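Side-chain contacts in putative peptidase (Bacteroides fragilis, PDB 5DYN), which acts as a cysteine protease of the clostripain family, probably activating the Bacteroides fragilis toxin, this chain being the N-terminal piece of the whole enzyme: residues Glu82-Gln87 with Ile99-Asn104; Glu37-Gly42 with Leu53-Asp58; Leu19-Ala24 with Ala92-Lys97. All blocks are in the same frame, centred on the assembly; numbering follows the deposited sequence.

Contact 1: Glu82-Gln87 with Ile99-Asn104; sequences ENYPEQ and ISTAFN. With NA (sodium ion), chain D; NA (sodium ion), chain C.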
# COMPACT_ATOMS: atom_id res chain seq x y z
N GLU A 82 -24.73 4.42 6.41
CA GLU A 82 -25.11 3.28 7.24
C GLU A 82 -24.30 3.26 8.53
O GLU A 82 -23.10 3.54 8.53
CB GLU A 82 -24.92 1.96 6.48
CG GLU A 82 -25.45 0.73 7.21
CD GLU A 82 -25.31 -0.55 6.41
OE1 GLU A 82 -24.75 -0.50 5.29
OE2 GLU A 82 -25.75 -1.62 6.90
N ASN A 83 -24.97 2.94 9.64
CA ASN A 83 -24.29 2.69 10.90
C ASN A 83 -24.17 1.19 11.14
O ASN A 83 -25.05 0.43 10.74
CB ASN A 83 -25.02 3.36 12.07
CG ASN A 83 -24.91 4.88 12.04
OD1 ASN A 83 -25.91 5.59 12.12
ND2 ASN A 83 -23.68 5.38 11.91
N TYR A 84 -23.09 0.78 11.77
CA TYR A 84 -22.85 -0.64 11.98
C TYR A 84 -22.70 -0.96 13.46
O TYR A 84 -22.28 -0.11 14.24
CB TYR A 84 -21.60 -1.09 11.22
CG TYR A 84 -21.63 -0.78 9.74
CD1 TYR A 84 -22.20 -1.67 8.84
CD2 TYR A 84 -21.10 0.40 9.25
CE1 TYR A 84 -22.23 -1.40 7.48
CE2 TYR A 84 -21.13 0.68 7.89
CZ TYR A 84 -21.69 -0.22 7.02
OH TYR A 84 -21.73 0.05 5.67
N PRO A 85 -23.06 -2.19 13.85
CA PRO A 85 -22.70 -2.68 15.19
C PRO A 85 -21.19 -2.86 15.26
O PRO A 85 -20.54 -2.85 14.22
CB PRO A 85 -23.42 -4.02 15.28
CG PRO A 85 -23.54 -4.47 13.86
CD PRO A 85 -23.79 -3.21 13.08
N GLU A 86 -20.65 -3.00 16.46
CA GLU A 86 -19.21 -3.21 16.58
C GLU A 86 -18.83 -4.52 15.89
O GLU A 86 -19.54 -5.52 16.00
CB GLU A 86 -18.76 -3.22 18.04
CG GLU A 86 -18.27 -1.87 18.55
CD GLU A 86 -16.92 -1.45 17.96
OE1 GLU A 86 -16.45 -2.05 16.97
OE2 GLU A 86 -16.31 -0.50 18.51
N GLN A 87 -17.73 -4.49 15.16
CA GLN A 87 -17.36 -5.59 14.29
C GLN A 87 -15.89 -5.54 13.92
O GLN A 87 -15.26 -4.50 14.02
CB GLN A 87 -18.22 -5.57 13.02
CG GLN A 87 -18.06 -4.29 12.22
CD GLN A 87 -19.11 -4.15 11.14
OE1 GLN A 87 -20.01 -4.97 11.02
NE2 GLN A 87 -18.99 -3.09 10.34
N ILE A 99 -18.04 -2.42 1.06
CA ILE A 99 -17.72 -2.17 -0.34
C ILE A 99 -18.98 -2.20 -1.21
O ILE A 99 -19.20 -1.30 -2.03
CB ILE A 99 -16.71 -3.20 -0.89
CG1 ILE A 99 -15.33 -2.99 -0.27
CG2 ILE A 99 -16.60 -3.08 -2.40
CD1 ILE A 99 -14.31 -4.00 -0.74
N SER A 100 -19.79 -3.24 -1.03
CA SER A 100 -21.04 -3.40 -1.76
C SER A 100 -21.97 -2.21 -1.55
O SER A 100 -22.46 -1.63 -2.52
CB SER A 100 -21.75 -4.69 -1.35
OG SER A 100 -21.06 -5.82 -1.83
N THR A 101 -22.20 -1.85 -0.29
CA THR A 101 -23.05 -0.71 0.04
C THR A 101 -22.52 0.57 -0.59
O THR A 101 -23.27 1.34 -1.19
CB THR A 101 -23.16 -0.51 1.56
OG1 THR A 101 -23.63 -1.72 2.17
CG2 THR A 101 -24.11 0.63 1.87
N ALA A 102 -21.21 0.77 -0.48
CA ALA A 102 -20.58 2.00 -0.93
C ALA A 102 -20.72 2.24 -2.44
O ALA A 102 -21.14 3.32 -2.86
CB ALA A 102 -19.11 2.01 -0.55
N PHE A 103 -20.38 1.24 -3.24
CA PHE A 103 -20.31 1.42 -4.68
C PHE A 103 -21.64 1.19 -5.39
O PHE A 103 -21.91 1.83 -6.41
CB PHE A 103 -19.24 0.50 -5.27
CG PHE A 103 -17.84 0.88 -4.89
CD1 PHE A 103 -17.26 2.02 -5.42
CD2 PHE A 103 -17.11 0.10 -4.01
CE1 PHE A 103 -15.96 2.37 -5.07
CE2 PHE A 103 -15.82 0.45 -3.66
CZ PHE A 103 -15.25 1.59 -4.19
N ASN A 104 -22.46 0.29 -4.86
CA ASN A 104 -23.78 0.05 -5.45
C ASN A 104 -24.71 1.25 -5.25
O ASN A 104 -25.58 1.51 -6.08
CB ASN A 104 -24.41 -1.21 -4.88
CG ASN A 104 -23.67 -2.47 -5.28
OD1 ASN A 104 -23.23 -2.61 -6.42
ND2 ASN A 104 -23.52 -3.40 -4.34
NA NA D . -14.52 0.45 16.76
NA NA C . -13.81 -3.17 15.24

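Contact 2: Glu37-Gly42 with Leu53-Asp58; sequences EEMKEG and LLVYID. With NA (sodium ion), chain E; NA (sodium ion), chain C; NA (sodium ion), chain D.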
# COMPACT_ATOMS: atom_id res chain seq x y z
N GLU A 37 -10.85 15.16 8.79
CA GLU A 37 -11.03 16.60 8.70
C GLU A 37 -10.29 17.15 7.48
O GLU A 37 -10.78 18.04 6.79
CB GLU A 37 -10.56 17.30 9.98
CG GLU A 37 -11.36 16.89 11.22
CD GLU A 37 -12.81 17.37 11.18
OE1 GLU A 37 -13.13 18.29 10.39
OE2 GLU A 37 -13.63 16.83 11.95
N GLU A 38 -9.10 16.61 7.23
CA GLU A 38 -8.34 16.98 6.04
C GLU A 38 -9.09 16.60 4.77
O GLU A 38 -8.98 17.27 3.74
CB GLU A 38 -6.97 16.31 6.05
CG GLU A 38 -6.01 16.83 7.10
CD GLU A 38 -4.72 16.05 7.15
OE1 GLU A 38 -4.47 15.24 6.23
OE2 GLU A 38 -3.96 16.22 8.12
N MET A 39 -9.87 15.52 4.84
CA MET A 39 -10.67 15.09 3.70
C MET A 39 -11.78 16.09 3.40
O MET A 39 -12.02 16.42 2.25
CB MET A 39 -11.25 13.70 3.96
CG MET A 39 -10.20 12.61 4.01
SD MET A 39 -10.80 10.99 4.52
CE MET A 39 -9.24 10.12 4.65
N LYS A 40 -12.46 16.55 4.45
CA LYS A 40 -13.49 17.57 4.30
C LYS A 40 -12.92 18.82 3.65
O LYS A 40 -13.49 19.36 2.70
CB LYS A 40 -14.10 17.94 5.65
CG LYS A 40 -14.87 16.82 6.32
CD LYS A 40 -15.37 17.26 7.68
CE LYS A 40 -15.89 16.09 8.48
NZ LYS A 40 -16.33 16.50 9.84
N GLU A 41 -11.78 19.27 4.17
CA GLU A 41 -11.08 20.42 3.64
C GLU A 41 -10.71 20.23 2.17
O GLU A 41 -10.88 21.14 1.35
CB GLU A 41 -9.82 20.69 4.47
CG GLU A 41 -8.86 21.70 3.87
CD GLU A 41 -7.78 22.11 4.85
OE1 GLU A 41 -7.78 21.57 5.98
OE2 GLU A 41 -6.93 22.95 4.48
N GLY A 42 -10.21 19.05 1.83
CA GLY A 42 -9.85 18.74 0.46
C GLY A 42 -11.07 18.60 -0.42
O GLY A 42 -11.04 18.87 -1.62
N LEU A 53 -17.07 10.97 -2.29
CA LEU A 53 -16.12 10.50 -1.29
C LEU A 53 -16.84 9.83 -0.13
O LEU A 53 -17.42 10.50 0.72
CB LEU A 53 -15.25 11.64 -0.77
CG LEU A 53 -14.20 11.21 0.26
CD1 LEU A 53 -13.27 10.16 -0.33
CD2 LEU A 53 -13.41 12.40 0.77
N LEU A 54 -16.79 8.51 -0.11
CA LEU A 54 -17.39 7.75 0.97
C LEU A 54 -16.30 7.36 1.96
O LEU A 54 -15.17 7.09 1.58
CB LEU A 54 -18.13 6.53 0.44
CG LEU A 54 -19.59 6.75 0.03
CD1 LEU A 54 -19.74 7.84 -1.02
CD2 LEU A 54 -20.19 5.47 -0.48
N VAL A 55 -16.66 7.34 3.24
CA VAL A 55 -15.69 7.05 4.28
C VAL A 55 -16.24 6.01 5.24
O VAL A 55 -17.27 6.21 5.87
CB VAL A 55 -15.32 8.32 5.08
CG1 VAL A 55 -14.66 7.95 6.40
CG2 VAL A 55 -14.43 9.24 4.26
N TYR A 56 -15.54 4.88 5.33
CA TYR A 56 -15.82 3.92 6.38
C TYR A 56 -14.79 4.11 7.49
O TYR A 56 -13.59 3.98 7.26
CB TYR A 56 -15.78 2.49 5.84
CG TYR A 56 -15.95 1.44 6.91
CD1 TYR A 56 -17.21 1.12 7.41
CD2 TYR A 56 -14.85 0.77 7.43
CE1 TYR A 56 -17.37 0.17 8.39
CE2 TYR A 56 -15.00 -0.18 8.42
CZ TYR A 56 -16.26 -0.48 8.89
OH TYR A 56 -16.41 -1.44 9.88
N ILE A 57 -15.26 4.44 8.69
CA ILE A 57 -14.36 4.67 9.81
C ILE A 57 -14.74 3.82 11.01
O ILE A 57 -15.86 3.88 11.52
CB ILE A 57 -14.33 6.18 10.21
CG1 ILE A 57 -13.68 6.37 11.58
CG2 ILE A 57 -15.73 6.78 10.18
CD1 ILE A 57 -12.17 6.21 11.57
N ASP A 58 -13.79 3.00 11.45
CA ASP A 58 -13.98 2.15 12.61
C ASP A 58 -12.88 2.43 13.63
O ASP A 58 -11.84 1.77 13.64
CB ASP A 58 -13.97 0.67 12.21
CG ASP A 58 -14.34 -0.24 13.35
OD1 ASP A 58 -14.91 0.25 14.35
OD2 ASP A 58 -14.08 -1.46 13.26
NA NA E . -3.01 13.54 7.29
NA NA C . -13.81 -3.17 15.24
NA NA D . -14.52 0.45 16.76
O HOH W 1 -2.09 14.84 9.29

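Contact 3: Leu19-Ala24 with Ala92-Lys97; sequences LVYMIA and ANVMKK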
# COMPACT_ATOMS: atom_id res chain seq x y z
N LEU A 19 -14.04 5.13 -2.06
CA LEU A 19 -14.29 4.66 -0.70
C LEU A 19 -13.00 4.65 0.10
O LEU A 19 -12.02 4.00 -0.30
CB LEU A 19 -14.92 3.27 -0.72
CG LEU A 19 -15.01 2.52 0.61
CD1 LEU A 19 -15.86 3.28 1.62
CD2 LEU A 19 -15.56 1.12 0.39
N VAL A 20 -12.98 5.37 1.21
CA VAL A 20 -11.83 5.35 2.11
C VAL A 20 -12.12 4.42 3.28
O VAL A 20 -12.98 4.69 4.11
CB VAL A 20 -11.48 6.75 2.63
CG1 VAL A 20 -10.30 6.68 3.58
CG2 VAL A 20 -11.16 7.68 1.46
N TYR A 21 -11.39 3.30 3.33
CA TYR A 21 -11.63 2.26 4.32
C TYR A 21 -10.65 2.39 5.48
O TYR A 21 -9.47 2.06 5.35
CB TYR A 21 -11.51 0.88 3.67
CG TYR A 21 -12.19 -0.23 4.45
CD1 TYR A 21 -11.57 -0.82 5.54
CD2 TYR A 21 -13.45 -0.68 4.09
CE1 TYR A 21 -12.19 -1.83 6.25
CE2 TYR A 21 -14.08 -1.69 4.80
CZ TYR A 21 -13.44 -2.26 5.88
OH TYR A 21 -14.06 -3.27 6.58
N MET A 22 -11.15 2.85 6.63
CA MET A 22 -10.29 3.11 7.77
C MET A 22 -10.43 2.07 8.88
O MET A 22 -11.37 2.12 9.68
CB MET A 22 -10.57 4.50 8.34
CG MET A 22 -10.58 5.59 7.30
SD MET A 22 -10.57 7.22 8.07
CE MET A 22 -11.21 8.19 6.72
N ILE A 23 -9.48 1.14 8.93
CA ILE A 23 -9.38 0.23 10.05
C ILE A 23 -8.57 0.93 11.14
O ILE A 23 -7.35 0.78 11.23
CB ILE A 23 -8.71 -1.10 9.64
CG1 ILE A 23 -9.42 -1.69 8.42
CG2 ILE A 23 -8.72 -2.08 10.81
CD1 ILE A 23 -8.75 -2.92 7.85
N ALA A 24 -9.26 1.72 11.96
CA ALA A 24 -8.60 2.61 12.90
C ALA A 24 -8.71 2.16 14.35
O ALA A 24 -8.33 2.89 15.26
CB ALA A 24 -9.16 4.02 12.75
N ALA A 92 -13.08 -10.10 5.95
CA ALA A 92 -13.36 -9.97 4.53
C ALA A 92 -14.84 -9.72 4.25
O ALA A 92 -15.19 -8.84 3.46
CB ALA A 92 -12.89 -11.20 3.78
N ASN A 93 -15.71 -10.48 4.90
CA ASN A 93 -17.14 -10.35 4.65
C ASN A 93 -17.69 -9.02 5.15
O ASN A 93 -18.63 -8.47 4.58
CB ASN A 93 -17.89 -11.52 5.27
CG ASN A 93 -17.63 -12.82 4.54
OD1 ASN A 93 -17.36 -12.83 3.34
ND2 ASN A 93 -17.72 -13.94 5.26
N VAL A 94 -17.09 -8.50 6.22
CA VAL A 94 -17.44 -7.17 6.70
C VAL A 94 -17.03 -6.12 5.67
O VAL A 94 -17.81 -5.22 5.34
CB VAL A 94 -16.78 -6.84 8.05
CG1 VAL A 94 -17.03 -5.39 8.43
CG2 VAL A 94 -17.28 -7.79 9.13
N MET A 95 -15.82 -6.26 5.14
CA MET A 95 -15.33 -5.35 4.11
C MET A 95 -16.17 -5.46 2.85
O MET A 95 -16.48 -4.45 2.21
CB MET A 95 -13.86 -5.64 3.80
CG MET A 95 -13.31 -4.82 2.64
SD MET A 95 -11.52 -4.95 2.44
CE MET A 95 -10.96 -3.80 3.68
N LYS A 96 -16.55 -6.69 2.50
CA LYS A 96 -17.42 -6.94 1.35
C LYS A 96 -18.73 -6.17 1.46
O LYS A 96 -19.15 -5.50 0.51
CB LYS A 96 -17.73 -8.43 1.22
CG LYS A 96 -16.71 -9.22 0.43
CD LYS A 96 -17.15 -10.67 0.32
CE LYS A 96 -16.10 -11.54 -0.34
NZ LYS A 96 -16.52 -12.96 -0.40
N LYS A 97 -19.38 -6.27 2.62
CA LYS A 97 -20.64 -5.58 2.87
C LYS A 97 -20.51 -4.07 2.70
O LYS A 97 -21.36 -3.43 2.08
CB LYS A 97 -21.16 -5.89 4.27
CG LYS A 97 -22.35 -5.04 4.68
CD LYS A 97 -22.92 -5.44 6.04
CE LYS A 97 -24.08 -4.53 6.43
NZ LYS A 97 -24.73 -4.93 7.72

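Contact 1: Glu82-Gln87 with Ile99-Asn104
At the margin of the alpha-beta sandwich, where the end of outermost strand 76-83 faces helix 92-105, the carboxylate of Glu82 meets Thr101. The contact is small, 74 Å² in all, and one oxygen does most of the touching: Glu82 OE1 lies 3.5 Å from Thr101 OG1 and 3.7 Å from Thr101 CG2, the two side chains crossing at about a right angle. Glu82 reaches this far because its chain is extended, with CG anti to the backbone N (chi1 -173°). Thr101 OG1 has a firmer partner in its own helix, a hydrogen bond to Lys97 O. Tyr84 stands beside the pair, with Glu82 CG 3.8 Å above the plane of its ring and displaced toward the rim.

Beyond Tyr84 the strand gives way to a loop that runs to a double sodium site. Glu86 OE2 binds one sodium ion at 2.7 Å, and Gln87 O binds the other at 2.3 Å. Gln87 N donates to Glu86 OE1 (3.3 Å) on its anti lone pair, in a bond well bent at 136°.

Leu65 of strand 64-70 ties the parts together: it pairs with the Glu82 backbone and touches both Tyr84 and Thr101. The next two helix residues, Ala102 and Phe103, turn to another side and pack on Leu19 of strand 16-23.

Contact 2: Glu37-Gly42 with Leu53-Asp58
Met39 packs on Leu53 and Val55 within a beta-alpha-beta crossover, in which helix 29-43 links the parallel neighbours 16-23 and 51-58. The tight part is this buried apolar patch. Met39 CB rests 4.1 Å from Leu53 CD2, while further out Met39 SD comes 4.0 Å from Val55 CG2. That two-point reach follows from a fully extended methionine, chi2 173° and chi3 -173°, which leaves CB against Leu53 and carries the sulfur on to Val55, two residues along the same face. Val20 and Met22 of strand 16-23 touch the same side chain, so Met39 bridges both strands of the unit.

Away from this patch the helix is polar, and looser at Lys40 and Glu37: Lys40 NZ forms only a weak, long salt bridge with Glu37 OE2 at 3.4 Å, and shares its charge with Glu78. Glu38 instead links to the partner chain through a sodium ion, gripped unevenly with OE1 at 2.5 Å and OE2 at 3.0 Å; Asp35 and carbonyl oxygens of Pro61 and Ala63 in the partner chain also bind it. At the far end of the strand segment, the Asp58 carboxylate is divided between two other sodium ions, OD1 binding one at 2.4 Å and OD2 the second at 2.6 Å.

Contact 3: Leu19-Ala24 with Ala92-Lys97
In the buried layer between inner strand 16-23 and the first turns of helix 92-105, Tyr21 and Met95 form a Met-aromatic contact. These two residues account for most of the 160 Å² buried here. The methyl group makes the close approach: Met95 CE sits over the centre of the Tyr21 ring, 3.5 Å from its centroid and only 13° off the normal, a well-aligned CH-pi contact. Met95 SD lies above the same face but farther away, 4.8 Å from the centroid, so the sulfur plays a secondary part.

The shape of the methionine explains this. Its CB starts out across the helix rather than at the strand; the chain then runs extended as far as SD and bends at chi3 (-81°), which brings the methyl down on the ring. Lower on the side chain, Met95 CG is 3.9 Å from Tyr21 CE2. The phenol end slides in against the helix itself, with Tyr21 OH 3.5 Å from Met95 CA and 4.1 Å from Val94 CG1.

Other groups surround the ring. Ile23 CG1 meets its edge in plane, and the Tyr56 ring meets it with the planes about 30° apart. Met95 is in turn covered by Met10 of the partner chain.

Across the two segments the attraction is therefore dispersive, with a weak CH-pi component probably helped by the sulfur polarising its methyl. The one polar atom pushed into the interface, Tyr21 OH, is satisfied by hydrogen bonding to Ser89 O, just ahead of the helix.

How the contacts relate
From the N terminus, strand 16-23 supplies the first half of contact 3, whose loop stays open for 67 residues. Contact 2 opens and closes inside it, completing the crossover from helix 29-43 to strand 51-58. Contact 1 then opens at Glu82, before helix 92-105 closes contact 3, and closes nearly two turns later on that helix, so contacts 1 and 3 cross. Strand 16-23 faces both ways: Val20 and Met22 meet helix 29-43, whereas Leu19 and Tyr21 meet helix 92-105, placing the helices on opposite faces of the sheet. Contacts 1 and 2 converge on the paired sodium ions and are joined by Gln87 NE2 and Tyr56 OH.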